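Local coordinates for protein metallo-beta-lactamase (Serratia marcescens, PDB 6K4X) that probably hydrolyses beta-lactam antibiotics with two zinc ions, as a subclass B3 metallo-beta-lactamase, and is inhibited by 4-amino-2-sulfanylbenzoic acid, at residues S183-F186 with S187-P190; E217-M221 with W222-Q226; Q225-A228 with A229-N233. One frame throughout, in Å; residues are numbered along the deposited sequence.

Contact 1: S183-F186 with S187-P190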
loop_
_atom_site.group_PDB
_atom_site.type_symbol
_atom_site.label_atom_id
_atom_site.label_comp_id
_atom_site.label_asym_id
_atom_site.label_seq_id
_atom_site.Cartn_x
_atom_site.Cartn_y
_atom_site.Cartn_z
ATOM N N SER A 183 10.147 -2.129 23.816
ATOM C CA SER A 183 10.490 -0.974 24.645
ATOM C C SER A 183 9.539 0.211 24.456
ATOM O O SER A 183 9.762 1.251 25.059
ATOM C CB SER A 183 11.910 -0.574 24.333
ATOM O OG SER A 183 12.011 -0.280 22.946
ATOM N N TYR A 184 8.523 0.082 23.591
ATOM C CA TYR A 184 7.686 1.228 23.219
ATOM C C TYR A 184 6.304 1.166 23.870
ATOM O O TYR A 184 5.637 0.119 23.830
ATOM C CB TYR A 184 7.495 1.228 21.712
ATOM C CG TYR A 184 6.842 2.452 21.135
ATOM C CD1 TYR A 184 7.612 3.524 20.754
ATOM C CD2 TYR A 184 5.480 2.503 20.911
ATOM C CE1 TYR A 184 7.044 4.646 20.181
ATOM C CE2 TYR A 184 4.905 3.598 20.309
ATOM C CZ TYR A 184 5.684 4.676 19.946
ATOM O OH TYR A 184 5.089 5.763 19.347
ATOM N N ARG A 185 5.870 2.300 24.418
ATOM C CA ARG A 185 4.556 2.426 25.021
ATOM C C ARG A 185 3.732 3.429 24.217
ATOM O O ARG A 185 4.031 4.640 24.217
ATOM C CB ARG A 185 4.723 2.847 26.485
ATOM C CG ARG A 185 3.421 2.892 27.258
ATOM C CD ARG A 185 3.650 3.016 28.748
ATOM N NE ARG A 185 2.444 2.706 29.511
ATOM C CZ ARG A 185 1.573 3.577 29.990
ATOM N NH1 ARG A 185 0.475 3.125 30.561
ATOM N NH2 ARG A 185 1.765 4.879 29.857
ATOM N N PHE A 186 2.660 2.957 23.578
ATOM C CA PHE A 186 1.839 3.852 22.779
ATOM C C PHE A 186 1.243 4.945 23.663
ATOM O O PHE A 186 1.101 6.086 23.204
ATOM C CB PHE A 186 0.705 3.103 22.079
ATOM C CG PHE A 186 1.139 2.488 20.780
ATOM C CD1 PHE A 186 1.062 3.209 19.599
ATOM C CD2 PHE A 186 1.668 1.203 20.742
ATOM C CE1 PHE A 186 1.532 2.674 18.410
ATOM C CE2 PHE A 186 2.086 0.655 19.541
ATOM C CZ PHE A 186 2.026 1.392 18.378
ATOM N N SER A 187 0.879 4.592 24.895
ATOM C CA SER A 187 0.246 5.516 25.804
ATOM C C SER A 187 1.163 6.701 26.141
ATOM O O SER A 187 0.687 7.689 26.715
ATOM C CB SER A 187 -0.203 4.805 27.053
ATOM O OG SER A 187 -1.182 3.816 26.781
ATOM N N ASP A 188 2.457 6.602 25.872
ATOM C CA ASP A 188 3.392 7.681 26.131
ATOM C C ASP A 188 3.559 8.575 24.899
ATOM O O ASP A 188 4.271 9.580 24.999
ATOM C CB ASP A 188 4.759 7.138 26.542
ATOM C CG ASP A 188 4.832 6.478 27.901
ATOM O OD1 ASP A 188 3.827 6.482 28.609
ATOM O OD2 ASP A 188 5.928 5.958 28.200
ATOM N N HIS A 189 2.936 8.236 23.768
ATOM C CA HIS A 189 3.208 8.866 22.470
ATOM C C HIS A 189 1.918 9.407 21.876
ATOM O O HIS A 189 1.322 8.805 20.985
ATOM C CB HIS A 189 3.897 7.873 21.529
ATOM C CG HIS A 189 5.279 7.561 21.965
ATOM N ND1 HIS A 189 5.580 6.506 22.821
ATOM C CD2 HIS A 189 6.428 8.245 21.784
ATOM C CE1 HIS A 189 6.892 6.521 23.053
ATOM N NE2 HIS A 189 7.430 7.560 22.427
ATOM N N PRO A 190 1.450 10.584 22.342
ATOM C CA PRO A 190 0.141 11.053 21.922
ATOM C C PRO A 190 0.051 11.397 20.435
ATOM O O PRO A 190 -1.025 11.320 19.886
ATOM C CB PRO A 190 -0.057 12.282 22.817
ATOM C CG PRO A 190 1.329 12.764 23.100
ATOM C CD PRO A 190 2.081 11.471 23.334
#
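His189 folds back over Tyr184 and, followed outward from its CB, is engaged at most atoms by Tyr184 and by Arg185 O. His189 CB lies 3.3 Å from Tyr184 OH, and His189 CG sits close to the same hydroxyl. His189 ND1 donates to Arg185 O (2.8 Å) with an N-H...O angle of 166°, and the acceptor lies close to the imidazole plane. His189 CE1 and NE2 reach Tyr184 CE1, which stands 3.4 Å above the middle of that plane. The two rings form an offset stack, centroids 4.2 Å apart and planes 11° from parallel. With CG turned anti to the carbonyl carbon (chi1 -69°), His189 can stack and donate at once. Arg185 O also accepts from Asp188 N, on the opposite face of its carbonyl plane, and so is gripped twice. Arg185 NH2 makes a salt bridge to Asp188 OD1 (2.9 Å), while Ser187 CB lies over one guanidinium face. His189 N bonds to Phe186 O, closing the short 3-10 turn as His189 takes the N-cap position of helix 190-205. Ser187 OG and Phe186 N bind the carboxylate of Glu260, and the Phe186 side chain packs between helix 241-260 and Val192 of helix 190-205.

Contact 2: E217-M221 with W222-Q226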
loop_
_atom_site.group_PDB
_atom_site.type_symbol
_atom_site.label_atom_id
_atom_site.label_comp_id
_atom_site.label_asym_id
_atom_site.label_seq_id
_atom_site.Cartn_x
_atom_site.Cartn_y
_atom_site.Cartn_z
ATOM N N GLU A 217 -4.450 -10.101 2.832
ATOM C CA GLU A 217 -5.406 -10.864 3.634
ATOM C C GLU A 217 -6.217 -9.951 4.562
ATOM O O GLU A 217 -7.263 -10.378 5.074
ATOM C CB GLU A 217 -4.707 -11.977 4.416
ATOM C CG GLU A 217 -3.893 -11.518 5.598
ATOM C CD GLU A 217 -2.581 -10.826 5.340
ATOM O OE1 GLU A 217 -2.095 -10.840 4.172
ATOM O OE2 GLU A 217 -2.076 -10.258 6.355
ATOM N N VAL A 218 -5.779 -8.713 4.791
ATOM C CA VAL A 218 -6.526 -7.804 5.606
ATOM C C VAL A 218 -7.944 -7.622 5.057
ATOM O O VAL A 218 -8.892 -7.471 5.835
ATOM C CB VAL A 218 -5.776 -6.475 5.764
ATOM C CG1 VAL A 218 -6.668 -5.342 6.256
ATOM C CG2 VAL A 218 -4.605 -6.662 6.707
ATOM N N ASN A 219 -8.104 -7.590 3.731
ATOM C CA ASN A 219 -9.432 -7.579 3.121
ATOM C C ASN A 219 -9.685 -8.893 2.367
ATOM O O ASN A 219 -10.347 -8.890 1.316
ATOM C CB ASN A 219 -9.634 -6.348 2.236
ATOM C CG ASN A 219 -11.056 -6.224 1.732
ATOM O OD1 ASN A 219 -12.015 -6.607 2.419
ATOM N ND2 ASN A 219 -11.236 -5.692 0.532
ATOM N N ASP A 220 -9.170 -9.993 2.903
ATOM C CA ASP A 220 -9.547 -11.330 2.443
ATOM C C ASP A 220 -9.314 -11.504 0.937
ATOM O O ASP A 220 -10.101 -12.168 0.266
ATOM C CB ASP A 220 -10.982 -11.658 2.848
ATOM C CG ASP A 220 -11.220 -11.534 4.343
ATOM O OD1 ASP A 220 -10.309 -11.802 5.117
ATOM O OD2 ASP A 220 -12.370 -11.186 4.706
ATOM N N MET A 221 -8.186 -11.028 0.423
ATOM C CA MET A 221 -7.938 -11.092 -1.029
ATOM C C MET A 221 -8.061 -12.515 -1.572
ATOM O O MET A 221 -8.583 -12.694 -2.668
ATOM C CB MET A 221 -6.541 -10.567 -1.325
ATOM C CG MET A 221 -6.119 -10.676 -2.775
ATOM S SD MET A 221 -7.086 -9.632 -3.898
ATOM C CE MET A 221 -6.367 -8.039 -3.499
ATOM N N TRP A 222 -7.515 -13.492 -0.863
ATOM C CA TRP A 222 -7.411 -14.825 -1.447
ATOM C C TRP A 222 -8.762 -15.540 -1.414
ATOM O O TRP A 222 -9.117 -16.236 -2.353
ATOM C CB TRP A 222 -6.287 -15.606 -0.775
ATOM C CG TRP A 222 -5.045 -14.776 -0.784
ATOM C CD1 TRP A 222 -4.346 -14.341 0.303
ATOM C CD2 TRP A 222 -4.418 -14.183 -1.935
ATOM N NE1 TRP A 222 -3.328 -13.513 -0.088
ATOM C CE2 TRP A 222 -3.356 -13.388 -1.452
ATOM C CE3 TRP A 222 -4.661 -14.226 -3.315
ATOM C CZ2 TRP A 222 -2.524 -12.675 -2.320
ATOM C CZ3 TRP A 222 -3.856 -13.493 -4.161
ATOM C CH2 TRP A 222 -2.798 -12.727 -3.664
ATOM N N THR A 223 -9.537 -15.346 -0.356
ATOM C CA THR A 223 -10.927 -15.794 -0.364
ATOM C C THR A 223 -11.710 -15.127 -1.502
ATOM O O THR A 223 -12.512 -15.796 -2.202
ATOM C CB THR A 223 -11.599 -15.522 0.986
ATOM O OG1 THR A 223 -10.870 -16.247 1.976
ATOM C CG2 THR A 223 -13.054 -15.933 1.006
ATOM N N ARG A 224 -11.527 -13.816 -1.686
ATOM C CA ARG A 224 -12.224 -13.104 -2.751
ATOM C C ARG A 224 -11.807 -13.634 -4.122
ATOM O O ARG A 224 -12.643 -13.768 -5.021
ATOM C CB ARG A 224 -11.968 -11.599 -2.662
ATOM C CG ARG A 224 -12.623 -10.953 -1.457
ATOM C CD ARG A 224 -12.285 -9.470 -1.399
ATOM N NE ARG A 224 -12.803 -8.805 -0.222
ATOM C CZ ARG A 224 -14.062 -8.449 -0.049
ATOM N NH1 ARG A 224 -14.950 -8.679 -1.005
ATOM N NH2 ARG A 224 -14.420 -7.824 1.061
ATOM N N GLN A 225 -10.519 -13.873 -4.325
ATOM C CA GLN A 225 -10.064 -14.342 -5.627
ATOM C C GLN A 225 -10.709 -15.701 -5.924
ATOM O O GLN A 225 -11.096 -15.975 -7.073
ATOM C CB GLN A 225 -8.543 -14.401 -5.678
ATOM C CG GLN A 225 -8.075 -14.913 -7.034
ATOM C CD GLN A 225 -6.601 -15.168 -7.067
ATOM O OE1 GLN A 225 -6.022 -15.731 -6.131
ATOM N NE2 GLN A 225 -6.006 -14.857 -8.203
ATOM N N GLN A 226 -10.792 -16.575 -4.927
ATOM C CA GLN A 226 -11.423 -17.893 -5.096
ATOM C C GLN A 226 -12.908 -17.699 -5.447
ATOM O O GLN A 226 -13.448 -18.362 -6.341
ATOM C CB GLN A 226 -11.163 -18.731 -3.842
ATOM C CG GLN A 226 -9.701 -19.163 -3.724
ATOM C CD GLN A 226 -9.293 -19.858 -2.446
ATOM O OE1 GLN A 226 -9.658 -19.473 -1.336
ATOM N NE2 GLN A 226 -8.475 -20.891 -2.593
HETATM O O HOH W 1 -1.681 -13.029 2.436
#
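Asp220 O accepts from Arg224 N at 2.9 Å, nearly along the C=O axis, and Met221 O accepts from Gln225 N at 2.8 Å, so the chain passes from a 3-10 turn, closed by Asp220 N to Glu217 O, into the first turn of helix 221-231. The Arg224 side chain runs back along this turn, extended from CG to NE, and takes Asn219 side-on with two nitrogens. Arg224 NE reaches the backbone O of Asn219 at 2.9 Å, with the acceptor lying in the guanidinium plane, while Arg224 NH2 reaches Asn219 OD1 at 3.0 Å. The amide and guanidinium planes stand 52° apart, and the bond from NH2 to OD1 is tilted from both. Asn219 CG lies anti to its backbone nitrogen (chi1 -173°), which brings OD1 to Arg224 NH2, the two side chains crossing at a slant. Asn219 ND2 is held by Ala211 O of strand 210-213, and Arg224 makes a salt bridge from NH2 to Asp238 and a bond from NH1 to Ala235 O.

By these side-chain bonds Arg224 ties the start of the helix to the loop that leads from strand 210-213 into helix 221-231 of the alpha-beta/beta-alpha sandwich of metallo-beta-lactamases. Asp220 occupies the N-cap position, yet its side chain makes no capping bond; OD2 instead binds a Tris molecule, probably from the crystallisation liquor.

On another side of the turn, Met221 CG stands 3.7 Å from the centroid of the Trp222 six-membered ring, 6° off its normal, a CH-pi contact over the face. Met221 SD lies above the same face but farther off, at 5.3 Å from that centroid, a Met-aromatic contact. At the indole edge, a water accepts from Trp222 NE1 (3.1 Å) and donates to Glu217 OE1 (2.8 Å). Phe12 touches both Met221 and Trp222, and Tyr20 meets the indole edge-to-face.

Contact 3: Q225-A228 with A229-N233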
loop_
_atom_site.group_PDB
_atom_site.type_symbol
_atom_site.label_atom_id
_atom_site.label_comp_id
_atom_site.label_asym_id
_atom_site.label_seq_id
_atom_site.Cartn_x
_atom_site.Cartn_y
_atom_site.Cartn_z
ATOM N N GLN A 225 -10.519 -13.873 -4.325
ATOM C CA GLN A 225 -10.064 -14.342 -5.627
ATOM C C GLN A 225 -10.709 -15.701 -5.924
ATOM O O GLN A 225 -11.096 -15.975 -7.073
ATOM C CB GLN A 225 -8.543 -14.401 -5.678
ATOM C CG GLN A 225 -8.075 -14.913 -7.034
ATOM C CD GLN A 225 -6.601 -15.168 -7.067
ATOM O OE1 GLN A 225 -6.022 -15.731 -6.131
ATOM N NE2 GLN A 225 -6.006 -14.857 -8.203
ATOM N N GLN A 226 -10.792 -16.575 -4.927
ATOM C CA GLN A 226 -11.423 -17.893 -5.096
ATOM C C GLN A 226 -12.908 -17.699 -5.447
ATOM O O GLN A 226 -13.448 -18.362 -6.341
ATOM C CB GLN A 226 -11.163 -18.731 -3.842
ATOM C CG GLN A 226 -9.701 -19.163 -3.724
ATOM C CD GLN A 226 -9.293 -19.858 -2.446
ATOM O OE1 GLN A 226 -9.658 -19.473 -1.336
ATOM N NE2 GLN A 226 -8.475 -20.891 -2.593
ATOM N N ARG A 227 -13.585 -16.775 -4.767
ATOM C CA ARG A 227 -14.970 -16.463 -5.090
ATOM C C ARG A 227 -15.097 -15.957 -6.530
ATOM O O ARG A 227 -16.068 -16.276 -7.213
ATOM C CB ARG A 227 -15.507 -15.393 -4.144
ATOM C CG ARG A 227 -15.874 -15.912 -2.759
ATOM C CD ARG A 227 -16.141 -14.747 -1.830
ATOM N NE ARG A 227 -17.226 -13.921 -2.327
ATOM C CZ ARG A 227 -17.358 -12.619 -2.170
ATOM N NH1 ARG A 227 -16.644 -11.976 -1.250
ATOM N NH2 ARG A 227 -18.260 -11.982 -2.896
ATOM N N ALA A 228 -14.123 -15.165 -6.987
ATOM C CA ALA A 228 -14.178 -14.549 -8.311
ATOM C C ALA A 228 -14.152 -15.601 -9.422
ATOM O O ALA A 228 -14.651 -15.330 -10.525
ATOM C CB ALA A 228 -13.034 -13.588 -8.488
ATOM N N ALA A 229 -13.586 -16.770 -9.151
ATOM C CA ALA A 229 -13.500 -17.803 -10.181
ATOM C C ALA A 229 -14.895 -18.113 -10.727
ATOM O O ALA A 229 -15.029 -18.365 -11.931
ATOM C CB ALA A 229 -12.847 -19.043 -9.651
ATOM N N LYS A 230 -15.927 -18.110 -9.876
ATOM C CA LYS A 230 -17.291 -18.290 -10.382
ATOM C C LYS A 230 -18.056 -16.971 -10.405
ATOM O O LYS A 230 -18.802 -16.771 -11.341
ATOM C CB LYS A 230 -18.052 -19.387 -9.640
ATOM C CG LYS A 230 -17.622 -20.792 -10.032
ATOM C CD LYS A 230 -18.247 -21.886 -9.215
ATOM C CE LYS A 230 -17.768 -23.257 -9.645
ATOM N NZ LYS A 230 -18.727 -24.315 -9.258
ATOM N N GLU A 231 -17.897 -16.080 -9.414
ATOM C CA GLU A 231 -18.827 -14.965 -9.422
ATOM C C GLU A 231 -18.295 -13.795 -10.272
ATOM O O GLU A 231 -19.042 -12.840 -10.525
ATOM C CB GLU A 231 -19.220 -14.587 -7.994
ATOM C CG GLU A 231 -18.568 -13.329 -7.484
ATOM C CD GLU A 231 -19.385 -12.652 -6.399
ATOM O OE1 GLU A 231 -19.983 -11.591 -6.689
ATOM O OE2 GLU A 231 -19.448 -13.220 -5.284
ATOM N N GLY A 232 -17.051 -13.887 -10.782
ATOM C CA GLY A 232 -16.428 -12.747 -11.500
ATOM C C GLY A 232 -15.932 -11.675 -10.535
ATOM O O GLY A 232 -15.897 -11.878 -9.313
ATOM N N ASN A 233 -15.512 -10.520 -11.075
ATOM C CA ASN A 233 -14.711 -9.579 -10.272
ATOM C C ASN A 233 -15.587 -8.761 -9.325
ATOM O O ASN A 233 -15.054 -8.060 -8.463
ATOM C CB ASN A 233 -13.796 -8.692 -11.124
ATOM C CG ASN A 233 -14.487 -7.720 -12.061
ATOM O OD1 ASN A 233 -15.652 -7.365 -11.888
ATOM N ND2 ASN A 233 -13.750 -7.263 -13.067
HETATM O O HOH W 2 -15.832 -19.479 -7.143
#
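Arg227 and Glu231, one helical turn apart, lie side by side and point the same way, joined by a salt bridge from Arg227 NH2 to Glu231 OE2 of 2.9 Å. Glu231 was modelled in two conformers and the bridge is described for one of them, so its persistence is uncertain. The N-H...O angle is 159°, and OE2 sits near the guanidinium plane, at its edge. The carboxylate is turned 63° against that plane, and the donor comes to OE2 from above the carboxylate plane. A bend at chi3 of Arg227 swings the guanidinium across to its partner, while the Glu231 chain is extended beyond CG.

Beneath this pair lies the backbone that sets their spacing. Glu231 N donates to Arg227 O at 2.9 Å, and the same oxygen takes a second bond from Lys230 N at 3.2 Å. Ala229 N instead divides its hydrogen between Gln226 O, at 3.2 Å, and, weakly, Gln225 O. A water donates to Gln226 O and weakly accepts from Lys230 N, bridging a place where the direct separation of those two atoms is 4.3 Å.

Gly232 is the first residue to leave the helix, with a positive phi of 77°. Gly232 N still reaches Ala228 O at 2.8 Å, and Ala228 CA-H points to Gly232 O. Beyond the turn, Glu231 OE1 bonds to Ser234 OG, Asn233 ND2 holds Glu163, and Ala235 touches Arg227 and Ala228.

In this conformer the carboxylate oxygens of Glu231 engage different groups, and its negative charge is probably shared between Arg227 and the loop that follows; as both side chains are exposed, solvent would be expected to moderate the ion pair.

Contacts 2 and 3 sit on one helix, 221-231: contact 2 forms its start and contact 3 its end, their centres 10 Å apart, sharing Gln225 and Gln226. Contact 1 opens a different helix, 190-205, with its centre 33 Å from that of contact 2 and 42 Å from that of contact 3, which lies on the opposite side of the chain's centre. Neither contact 1 nor contact 2 reaches the zincs: the Phe186 side chain is about 7 Å from that of His150, at one zinc, and the Trp222 side chain about 8 Å from that of His215, at the other. From the bound inhibitor the Phe186 side chain is about 10 Å away and that of Asn219 about 13 Å. Contact 3 lies away from the metals.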